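Long-range contacts in phosphinothricin N-acetyltransferase (Brucella ovis, PDB 5DWN), which binds acetyl-CoA and probably transfers its acetyl group to an acceptor amine, as other acetyltransferases of the GNAT superfamily do: residues L63-D68 with K107-E112; Y74-Y79 with E91-I96; G151-S156 with T166-L171. All blocks are in the same frame, centred on the assembly; numbering follows the deposited sequence.

Contact 1: L63-D68 with K107-E112; sequences LVAEAD and KLLLRE. With ACO (acetyl coenzyme *a), chain E.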
# COMPACT_ATOMS: atom_id res chain seq x y z
N LEU A 63 -12.74 15.28 -7.29
CA LEU A 63 -14.08 15.59 -7.76
C LEU A 63 -15.05 15.69 -6.59
O LEU A 63 -14.88 15.02 -5.57
CB LEU A 63 -14.58 14.50 -8.72
CG LEU A 63 -13.64 14.15 -9.88
CD1 LEU A 63 -14.24 12.99 -10.68
CD2 LEU A 63 -13.43 15.35 -10.78
N VAL A 64 -16.09 16.51 -6.75
CA VAL A 64 -17.15 16.59 -5.76
C VAL A 64 -18.49 16.44 -6.45
O VAL A 64 -18.63 16.73 -7.64
CB VAL A 64 -17.12 17.90 -4.94
CG1 VAL A 64 -15.79 17.99 -4.13
CG2 VAL A 64 -17.32 19.11 -5.83
N ALA A 65 -19.47 15.96 -5.70
CA ALA A 65 -20.85 15.91 -6.16
C ALA A 65 -21.61 17.02 -5.44
O ALA A 65 -21.56 17.11 -4.21
CB ALA A 65 -21.48 14.55 -5.88
N GLU A 66 -22.30 17.87 -6.19
CA GLU A 66 -22.92 19.05 -5.61
C GLU A 66 -24.38 19.10 -6.01
O GLU A 66 -24.70 18.94 -7.19
CB GLU A 66 -22.18 20.31 -6.08
CG GLU A 66 -22.71 21.62 -5.50
CD GLU A 66 -21.88 22.81 -5.94
OE1 GLU A 66 -21.40 22.82 -7.10
OE2 GLU A 66 -21.69 23.73 -5.13
N ALA A 67 -25.27 19.31 -5.03
CA ALA A 67 -26.67 19.62 -5.33
C ALA A 67 -27.18 20.68 -4.38
O ALA A 67 -26.87 20.66 -3.18
CB ALA A 67 -27.59 18.38 -5.23
N ASP A 68 -27.98 21.60 -4.92
CA ASP A 68 -28.57 22.68 -4.14
C ASP A 68 -27.50 23.44 -3.36
O ASP A 68 -27.68 23.78 -2.19
CB ASP A 68 -29.67 22.14 -3.22
CG ASP A 68 -30.74 21.35 -3.97
OD1 ASP A 68 -31.03 20.20 -3.58
OD2 ASP A 68 -31.28 21.89 -4.96
N LYS A 107 -21.79 6.11 -7.16
CA LYS A 107 -21.59 5.56 -8.49
C LYS A 107 -21.32 6.67 -9.50
O LYS A 107 -20.43 6.55 -10.34
CB LYS A 107 -22.80 4.73 -8.91
CG LYS A 107 -22.52 3.74 -10.02
CD LYS A 107 -23.76 2.90 -10.32
CE LYS A 107 -23.44 1.77 -11.28
NZ LYS A 107 -24.68 1.06 -11.77
N LEU A 108 -22.07 7.77 -9.42
CA LEU A 108 -21.86 8.90 -10.33
C LEU A 108 -20.45 9.46 -10.20
O LEU A 108 -19.80 9.80 -11.20
CB LEU A 108 -22.90 9.98 -10.04
CG LEU A 108 -23.29 11.07 -11.03
CD1 LEU A 108 -23.82 10.44 -12.32
CD2 LEU A 108 -24.36 11.96 -10.39
N LEU A 109 -19.96 9.59 -8.96
CA LEU A 109 -18.63 10.15 -8.72
C LEU A 109 -17.54 9.21 -9.18
O LEU A 109 -16.54 9.63 -9.79
CB LEU A 109 -18.42 10.45 -7.23
CG LEU A 109 -18.64 11.84 -6.68
CD1 LEU A 109 -18.56 11.80 -5.15
CD2 LEU A 109 -17.60 12.81 -7.25
N LEU A 110 -17.66 7.93 -8.83
CA LEU A 110 -16.63 6.97 -9.18
C LEU A 110 -16.58 6.77 -10.69
O LEU A 110 -15.50 6.62 -11.26
CB LEU A 110 -16.88 5.64 -8.46
CG LEU A 110 -15.79 4.58 -8.69
CD1 LEU A 110 -14.38 5.14 -8.46
CD2 LEU A 110 -16.05 3.32 -7.83
N ARG A 111 -17.74 6.81 -11.36
CA ARG A 111 -17.74 6.67 -12.81
C ARG A 111 -16.94 7.80 -13.45
O ARG A 111 -16.13 7.57 -14.36
CB ARG A 111 -19.17 6.63 -13.36
CG ARG A 111 -19.23 6.16 -14.82
CD ARG A 111 -20.64 6.30 -15.40
NE ARG A 111 -21.68 5.62 -14.62
CZ ARG A 111 -22.01 4.34 -14.78
NH1 ARG A 111 -21.35 3.57 -15.64
NH2 ARG A 111 -23.00 3.81 -14.06
N GLU A 112 -17.14 9.03 -12.98
CA GLU A 112 -16.43 10.17 -13.55
C GLU A 112 -14.96 10.16 -13.16
O GLU A 112 -14.10 10.57 -13.95
CB GLU A 112 -17.09 11.48 -13.11
CG GLU A 112 -16.44 12.74 -13.68
CD GLU A 112 -16.48 12.82 -15.22
OE1 GLU A 112 -17.27 12.08 -15.87
OE2 GLU A 112 -15.71 13.62 -15.78
N1A ACO E . -25.72 -2.85 0.12
C2A ACO E . -25.82 -3.33 -1.13
N3A ACO E . -25.59 -2.70 -2.28
C4A ACO E . -25.23 -1.43 -2.08
C5A ACO E . -25.09 -0.80 -0.86
C6A ACO E . -25.35 -1.57 0.30
N6A ACO E . -25.20 -1.11 1.54
N7A ACO E . -24.70 0.52 -1.03
C8A ACO E . -24.60 0.65 -2.33
N9A ACO E . -24.90 -0.49 -3.02
C1B ACO E . -24.87 -0.65 -4.48
C2B ACO E . -25.99 0.11 -5.20
O2B ACO E . -27.13 -0.72 -5.41
C3B ACO E . -25.31 0.45 -6.52
O3B ACO E . -25.35 -0.65 -7.45
P3B ACO E . -26.36 -0.73 -8.71
O7A ACO E . -26.07 -1.98 -9.49
O8A ACO E . -27.76 -0.70 -8.08
O9A ACO E . -26.16 0.54 -9.53
C4B ACO E . -23.85 0.70 -6.12
O4B ACO E . -23.64 -0.12 -4.95
C5B ACO E . -23.50 2.13 -5.83
O5B ACO E . -24.53 2.68 -4.99
P1A ACO E . -24.50 4.17 -4.46
O1A ACO E . -25.82 4.65 -4.00
O2A ACO E . -23.90 5.06 -5.50
O3A ACO E . -23.46 4.18 -3.26
P2A ACO E . -23.09 5.37 -2.26
O4A ACO E . -23.54 6.64 -2.84
O5A ACO E . -23.77 5.09 -0.92
O6A ACO E . -21.52 5.27 -2.10
CBP ACO E . -19.96 4.48 -0.42
CCP ACO E . -21.00 4.10 -1.47
CDP ACO E . -19.39 3.20 0.20
CEP ACO E . -18.84 5.27 -1.10
CAP ACO E . -20.64 5.36 0.67
OAP ACO E . -21.67 4.62 1.29
C9P ACO E . -19.71 5.93 1.73
O9P ACO E . -19.21 7.04 1.56
N8P ACO E . -19.49 5.17 2.80
C7P ACO E . -18.77 5.63 3.98
C6P ACO E . -17.36 6.11 3.65
C5P ACO E . -16.50 4.99 3.10
O5P ACO E . -16.48 3.89 3.62
N4P ACO E . -15.75 5.30 2.05
C3P ACO E . -14.77 4.37 1.49
C2P ACO E . -15.32 3.67 0.26
S1P ACO E . -14.16 2.43 -0.42
C ACO E . -12.93 3.39 -1.25
O ACO E . -12.91 4.59 -1.22
CH3 ACO E . -11.89 2.54 -1.93
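Leu109 carries this contact, pressing its branched end onto strand 63-67 from helix 105-119. Its CD2 methyl lies 3.8 Å from CB of Leu63 and equally near the backbone carbon of Val64. Its CG branch point covers Ala65, with CG 4.0 Å from CB of Ala65. The side-chain contacts here are apolar, CD2 also rests on the strand backbone, and all of these residues are buried.

The second touch lies one helical turn on. CD1 of Leu63 meets CG of Glu112 at 3.7 Å, and the two side chains cross at about a right angle. CG of Glu112 stands anti to the backbone N (chi1 -179°) and the chain is bent at chi2 (62°), which turns the methylenes to the leucine. This is the more open edge of the contact, since Glu112 is partly exposed, although the touch itself is close. The strand and helix axes run at 144°, and the strand residues from Glu66 onward do not touch the helix segment.

Lys107 belongs to the cofactor side. Its backbone N gives a hydrogen bond to O2A of acetyl-CoA (2.9 Å), within the pyrophosphate. Its extended chain carries NZ to O9A of the 3'-phosphate at 2.7 Å. The backbone N atoms of Gly102, Gly104 and Gly106 also bind the cofactor, as in the pyrophosphate-binding loop of GNAT enzymes.

Helix 105-119 thus lies across one face of the sheet. Leu109 also touches Ile12 of strand 11-14, Leu110 reaches helix 136-144, and strand 62-67 sits between strands 11-14 and 70-79.

Contact 2: Y74-Y79 with E91-I96; sequences YAYASY and EDSIYI. With ACO (acetyl coenzyme *a), chain E.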
# COMPACT_ATOMS: atom_id res chain seq x y z
N TYR A 74 -17.29 13.32 -2.16
CA TYR A 74 -16.10 13.62 -2.93
C TYR A 74 -15.38 12.32 -3.24
O TYR A 74 -15.63 11.28 -2.63
CB TYR A 74 -15.16 14.57 -2.20
CG TYR A 74 -14.57 13.97 -0.94
CD1 TYR A 74 -15.23 14.06 0.28
CD2 TYR A 74 -13.34 13.30 -0.98
CE1 TYR A 74 -14.68 13.50 1.44
CE2 TYR A 74 -12.80 12.73 0.18
CZ TYR A 74 -13.46 12.85 1.38
OH TYR A 74 -12.92 12.30 2.52
N ALA A 75 -14.48 12.40 -4.22
CA ALA A 75 -13.68 11.26 -4.64
C ALA A 75 -12.39 11.80 -5.22
O ALA A 75 -12.35 12.88 -5.82
CB ALA A 75 -14.42 10.40 -5.68
N TYR A 76 -11.32 11.04 -5.04
CA TYR A 76 -10.07 11.46 -5.63
C TYR A 76 -9.24 10.22 -5.93
O TYR A 76 -9.51 9.13 -5.42
CB TYR A 76 -9.29 12.42 -4.72
CG TYR A 76 -8.82 11.79 -3.42
CD1 TYR A 76 -7.59 11.11 -3.34
CD2 TYR A 76 -9.60 11.87 -2.27
CE1 TYR A 76 -7.16 10.55 -2.13
CE2 TYR A 76 -9.18 11.31 -1.08
CZ TYR A 76 -7.96 10.65 -1.01
OH TYR A 76 -7.57 10.10 0.21
N ALA A 77 -8.22 10.41 -6.73
CA ALA A 77 -7.24 9.38 -7.02
C ALA A 77 -5.90 9.81 -6.46
O ALA A 77 -5.63 11.00 -6.26
CB ALA A 77 -7.13 9.14 -8.53
N SER A 78 -5.05 8.82 -6.21
CA SER A 78 -3.69 9.06 -5.75
C SER A 78 -2.87 7.83 -6.11
O SER A 78 -3.39 6.85 -6.65
CB SER A 78 -3.64 9.32 -4.25
OG SER A 78 -4.26 8.21 -3.60
N TYR A 79 -1.58 7.86 -5.78
CA TYR A 79 -0.76 6.67 -5.99
C TYR A 79 -1.04 5.62 -4.94
O TYR A 79 -1.26 5.93 -3.77
CB TYR A 79 0.73 7.04 -5.94
CG TYR A 79 1.19 7.74 -7.19
CD1 TYR A 79 1.06 7.13 -8.44
CD2 TYR A 79 1.74 9.02 -7.13
CE1 TYR A 79 1.48 7.77 -9.59
CE2 TYR A 79 2.17 9.67 -8.28
CZ TYR A 79 2.04 9.04 -9.51
OH TYR A 79 2.45 9.68 -10.66
N GLU A 91 -5.03 4.69 -7.22
CA GLU A 91 -5.94 4.18 -6.21
C GLU A 91 -7.10 5.18 -6.07
O GLU A 91 -6.87 6.38 -6.18
CB GLU A 91 -5.19 4.03 -4.85
CG GLU A 91 -6.08 3.76 -3.63
CD GLU A 91 -5.29 3.48 -2.33
OE1 GLU A 91 -4.04 3.40 -2.39
OE2 GLU A 91 -5.93 3.34 -1.27
N ASP A 92 -8.33 4.70 -5.84
CA ASP A 92 -9.46 5.63 -5.68
C ASP A 92 -9.91 5.68 -4.22
O ASP A 92 -9.76 4.70 -3.48
CB ASP A 92 -10.65 5.26 -6.60
CG ASP A 92 -11.38 3.96 -6.18
OD1 ASP A 92 -12.50 4.01 -5.60
OD2 ASP A 92 -10.83 2.88 -6.46
N SER A 93 -10.40 6.84 -3.80
CA SER A 93 -11.01 7.01 -2.49
C SER A 93 -12.30 7.78 -2.69
O SER A 93 -12.32 8.72 -3.48
CB SER A 93 -10.09 7.78 -1.50
OG SER A 93 -8.78 7.21 -1.43
N ILE A 94 -13.36 7.40 -1.98
CA ILE A 94 -14.63 8.10 -2.18
C ILE A 94 -15.41 8.08 -0.88
O ILE A 94 -15.44 7.07 -0.18
CB ILE A 94 -15.43 7.48 -3.34
CG1 ILE A 94 -16.81 8.13 -3.49
CG2 ILE A 94 -15.59 5.99 -3.13
CD1 ILE A 94 -17.41 7.87 -4.86
N TYR A 95 -16.01 9.23 -0.55
CA TYR A 95 -16.76 9.42 0.68
C TYR A 95 -18.01 10.22 0.38
O TYR A 95 -17.93 11.30 -0.22
CB TYR A 95 -15.92 10.15 1.74
CG TYR A 95 -14.83 9.28 2.28
CD1 TYR A 95 -15.04 8.55 3.43
CD2 TYR A 95 -13.61 9.15 1.62
CE1 TYR A 95 -14.05 7.72 3.94
CE2 TYR A 95 -12.61 8.31 2.14
CZ TYR A 95 -12.85 7.61 3.29
OH TYR A 95 -11.91 6.77 3.83
N ILE A 96 -19.16 9.72 0.81
CA ILE A 96 -20.46 10.34 0.58
C ILE A 96 -21.06 10.73 1.92
O ILE A 96 -20.94 9.98 2.90
CB ILE A 96 -21.40 9.38 -0.18
CG1 ILE A 96 -20.76 8.91 -1.49
CG2 ILE A 96 -22.79 10.01 -0.45
CD1 ILE A 96 -20.55 10.05 -2.52
N1A ACO E . -25.72 -2.85 0.12
C2A ACO E . -25.82 -3.33 -1.13
N3A ACO E . -25.59 -2.70 -2.28
C4A ACO E . -25.23 -1.43 -2.08
C5A ACO E . -25.09 -0.80 -0.86
C6A ACO E . -25.35 -1.57 0.30
N6A ACO E . -25.20 -1.11 1.54
N7A ACO E . -24.70 0.52 -1.03
C8A ACO E . -24.60 0.65 -2.33
N9A ACO E . -24.90 -0.49 -3.02
C1B ACO E . -24.87 -0.65 -4.48
C2B ACO E . -25.99 0.11 -5.20
O2B ACO E . -27.13 -0.72 -5.41
C3B ACO E . -25.31 0.45 -6.52
O3B ACO E . -25.35 -0.65 -7.45
P3B ACO E . -26.36 -0.73 -8.71
O7A ACO E . -26.07 -1.98 -9.49
O8A ACO E . -27.76 -0.70 -8.08
O9A ACO E . -26.16 0.54 -9.53
C4B ACO E . -23.85 0.70 -6.12
O4B ACO E . -23.64 -0.12 -4.95
C5B ACO E . -23.50 2.13 -5.83
O5B ACO E . -24.53 2.68 -4.99
P1A ACO E . -24.50 4.17 -4.46
O1A ACO E . -25.82 4.65 -4.00
O2A ACO E . -23.90 5.06 -5.50
O3A ACO E . -23.46 4.18 -3.26
P2A ACO E . -23.09 5.37 -2.26
O4A ACO E . -23.54 6.64 -2.84
O5A ACO E . -23.77 5.09 -0.92
O6A ACO E . -21.52 5.27 -2.10
CBP ACO E . -19.96 4.48 -0.42
CCP ACO E . -21.00 4.10 -1.47
CDP ACO E . -19.39 3.20 0.20
CEP ACO E . -18.84 5.27 -1.10
CAP ACO E . -20.64 5.36 0.67
OAP ACO E . -21.67 4.62 1.29
C9P ACO E . -19.71 5.93 1.73
O9P ACO E . -19.21 7.04 1.56
N8P ACO E . -19.49 5.17 2.80
C7P ACO E . -18.77 5.63 3.98
C6P ACO E . -17.36 6.11 3.65
C5P ACO E . -16.50 4.99 3.10
O5P ACO E . -16.48 3.89 3.62
N4P ACO E . -15.75 5.30 2.05
C3P ACO E . -14.77 4.37 1.49
C2P ACO E . -15.32 3.67 0.26
S1P ACO E . -14.16 2.43 -0.42
C ACO E . -12.93 3.39 -1.25
O ACO E . -12.91 4.59 -1.22
CH3 ACO E . -11.89 2.54 -1.93
O HOH W 1 -7.06 7.46 -3.46
O HOH W 2 -2.71 5.90 -1.61
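Strands 74-79 and 91-96 form the antiparallel hairpin at the centre of the GNAT sheet, and the second strand also holds acetyl-CoA. Three hydrogen-bonded pairs join them: Ser78 with Glu91, Tyr76 with Ser93 and Tyr74 with Tyr95.

Glu91 comes first. Its extended side chain puts OE1 near the backbone O of Tyr79, where a water donates to both. The stronger partner of OE1 is Arg81 of the second subunit, in a salt bridge. Asp92 points to the other face, with Ala77, and its OD1 is bonded to His142.

Ser93 lies over one face of the Tyr76 ring. Its CB is 3.9 Å from the ring centroid, a CH-pi contact 25° off the normal. Its OG binds a second water, which also bridges Ser78 OG and Glu91 O. The Tyr76 ring also stacks with Phe55.

Ile94 packs on Ala75, CB to CB at 3.9 Å. Its backbone grips the cofactor twice: N donates to the acetyl O (2.9 Å) and O accepts from N4P of the pantetheine arm. The cofactor therefore pairs with this strand much as another strand would.

Tyr95 lies beside Tyr74, pointing the same way. Their planes are 22° apart, but the rings are slid so far that they barely overlap. CE1 of Tyr74 meets CB of Tyr95 at 3.6 Å. Tyr74 CG lies between the backbone N and the carbonyl carbon (chi1 66°), and the ring leans to Tyr95 with OH 3.3 Å from its CD2. One face of the Tyr95 ring carries N4P of the cofactor.

Ile96 ends the segment: its backbone N donates to O9P of acetyl-CoA at 2.8 Å.

Contact 3: G151-S156 with T166-L171; sequences GRIEGS and TVLMQL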
# COMPACT_ATOMS: atom_id res chain seq x y z
N GLY A 151 -7.79 -9.48 -3.82
CA GLY A 151 -7.11 -9.89 -2.61
C GLY A 151 -7.86 -9.46 -1.37
O GLY A 151 -8.84 -8.73 -1.43
N ARG A 152 -7.35 -9.94 -0.24
CA ARG A 152 -7.98 -9.67 1.06
C ARG A 152 -6.92 -9.89 2.13
O ARG A 152 -6.51 -11.04 2.36
CB ARG A 152 -9.19 -10.57 1.27
CG ARG A 152 -9.84 -10.40 2.64
CD ARG A 152 -11.24 -11.00 2.64
NE ARG A 152 -11.91 -10.82 3.93
CZ ARG A 152 -13.21 -10.53 4.05
NH1 ARG A 152 -13.96 -10.35 2.97
NH2 ARG A 152 -13.75 -10.39 5.26
N ILE A 153 -6.48 -8.81 2.77
CA ILE A 153 -5.50 -8.89 3.85
C ILE A 153 -6.30 -9.05 5.14
O ILE A 153 -6.98 -8.12 5.57
CB ILE A 153 -4.60 -7.65 3.89
CG1 ILE A 153 -3.95 -7.40 2.52
CG2 ILE A 153 -3.53 -7.82 4.96
CD1 ILE A 153 -3.24 -6.04 2.43
N GLU A 154 -6.23 -10.23 5.75
CA GLU A 154 -7.02 -10.49 6.95
C GLU A 154 -6.39 -9.82 8.16
O GLU A 154 -5.16 -9.79 8.30
CB GLU A 154 -7.14 -11.98 7.23
CG GLU A 154 -8.09 -12.73 6.33
CD GLU A 154 -8.29 -14.15 6.82
OE1 GLU A 154 -8.74 -14.34 7.98
OE2 GLU A 154 -7.97 -15.08 6.06
N GLY A 155 -7.23 -9.27 9.03
CA GLY A 155 -6.75 -8.66 10.26
C GLY A 155 -5.77 -7.53 10.05
O GLY A 155 -4.82 -7.38 10.84
N SER A 156 -5.98 -6.73 9.01
CA SER A 156 -5.06 -5.64 8.68
C SER A 156 -5.25 -4.42 9.58
O SER A 156 -4.32 -3.63 9.74
CB SER A 156 -5.26 -5.21 7.23
OG SER A 156 -6.60 -4.79 7.07
N THR A 166 -8.88 -5.94 5.01
CA THR A 166 -8.78 -5.04 3.87
C THR A 166 -9.10 -5.82 2.61
O THR A 166 -8.46 -6.83 2.32
CB THR A 166 -7.37 -4.47 3.77
OG1 THR A 166 -7.12 -3.62 4.89
CG2 THR A 166 -7.24 -3.68 2.46
N VAL A 167 -10.08 -5.35 1.85
CA VAL A 167 -10.46 -5.99 0.60
C VAL A 167 -9.86 -5.18 -0.54
O VAL A 167 -10.02 -3.95 -0.59
CB VAL A 167 -12.00 -6.10 0.49
CG1 VAL A 167 -12.46 -6.33 -0.97
CG2 VAL A 167 -12.51 -7.23 1.41
N LEU A 168 -9.14 -5.85 -1.44
CA LEU A 168 -8.54 -5.18 -2.59
C LEU A 168 -9.30 -5.54 -3.85
O LEU A 168 -9.62 -6.71 -4.08
CB LEU A 168 -7.06 -5.57 -2.77
CG LEU A 168 -6.21 -5.34 -1.53
CD1 LEU A 168 -4.91 -6.06 -1.74
CD2 LEU A 168 -5.98 -3.86 -1.32
N MET A 169 -9.56 -4.53 -4.67
CA MET A 169 -10.23 -4.71 -5.96
C MET A 169 -9.53 -3.84 -6.99
O MET A 169 -8.94 -2.81 -6.65
CB MET A 169 -11.71 -4.34 -5.88
CG MET A 169 -12.43 -5.03 -4.73
SD MET A 169 -14.17 -4.64 -4.70
CE MET A 169 -14.75 -5.44 -6.21
N GLN A 170 -9.58 -4.25 -8.26
CA GLN A 170 -8.91 -3.45 -9.28
C GLN A 170 -9.71 -3.42 -10.57
O GLN A 170 -10.49 -4.33 -10.88
CB GLN A 170 -7.48 -3.97 -9.55
CG GLN A 170 -7.38 -5.34 -10.25
CD GLN A 170 -5.93 -5.76 -10.47
OE1 GLN A 170 -5.51 -6.83 -10.02
NE2 GLN A 170 -5.15 -4.91 -11.13
N LEU A 171 -9.48 -2.35 -11.33
CA LEU A 171 -10.16 -2.10 -12.61
C LEU A 171 -9.09 -1.77 -13.65
O LEU A 171 -8.35 -0.79 -13.48
CB LEU A 171 -11.15 -0.94 -12.48
CG LEU A 171 -11.91 -0.57 -13.75
CD1 LEU A 171 -12.99 -1.59 -14.10
CD2 LEU A 171 -12.52 0.82 -13.61
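This is an antiparallel hairpin contact between strand 162-172 and strand 148-159, one of the two outermost strands of the sheet within this chain. Backbone bonds hold it. Thr166 and Ile153 form a hydrogen-bonded pair, with Ile153 N to Thr166 O at 2.8 Å and Thr166 N to Ile153 O at 2.9 Å. Further along, Leu168 N donates to Gly151 O at 2.9 Å. That bond is straight at the hydrogen (170°), yet the donor stands 47° out of the carbonyl plane. Gly151 has backbone angles that call for glycine.

After Ile153 the chain turns a corner through a type II turn that ends at Ser156. The turn brings Ser156 back to Thr166, and OG of Ser156 lies 2.5 Å from OG1 of Thr166. Either hydroxyl could be the donor in this short hydrogen bond. Ser156 OG sits between its backbone N and carbonyl carbon (chi1 60°), which aims it at the threonine. Tyr38 OH also binds Ser156 OG.

On one face, the extended Arg152 chain passes obliquely over Val167, with NH1 3.8 Å from CG2 of Val167. Its guanidinium forms a salt bridge with Asp165. Ile153 and Leu168 share the opposite face, their CD1 methyls meeting loosely at 4.5 Å.

The hairpin forms part of the dimer interface. Arg152 makes backbone hydrogen bonds with the second subunit, Leu168 meets its own copy there, and Gln170 OE1 accepts from Glu154 N of that subunit. Within the chain, strand 162-172 bonds to strand 124-129 on its other side, and Met169 reaches helix 136-144.

Overall arrangement
All three contacts are largely buried and reach the same mixed sheet. Contact 2 is the most central; the centre of contact 3 is about 15 Å from the chain's centre, that of contact 1 about 12 Å. Only contact 3 includes an exposed touching residue. Contact 1 joins a helix to the sheet through apolar side chains, while contacts 2 and 3 are hairpins built on backbone hydrogen bonds. Contacts 1 and 2 touch directly: Leu109 packs on Tyr74. They share acetyl-CoA: the helix of contact 1 binds two of its phosphates through Lys107, and contact 2 holds its pantetheine arm and acetyl group. Both hairpins meet the second subunit, contact 3 more broadly.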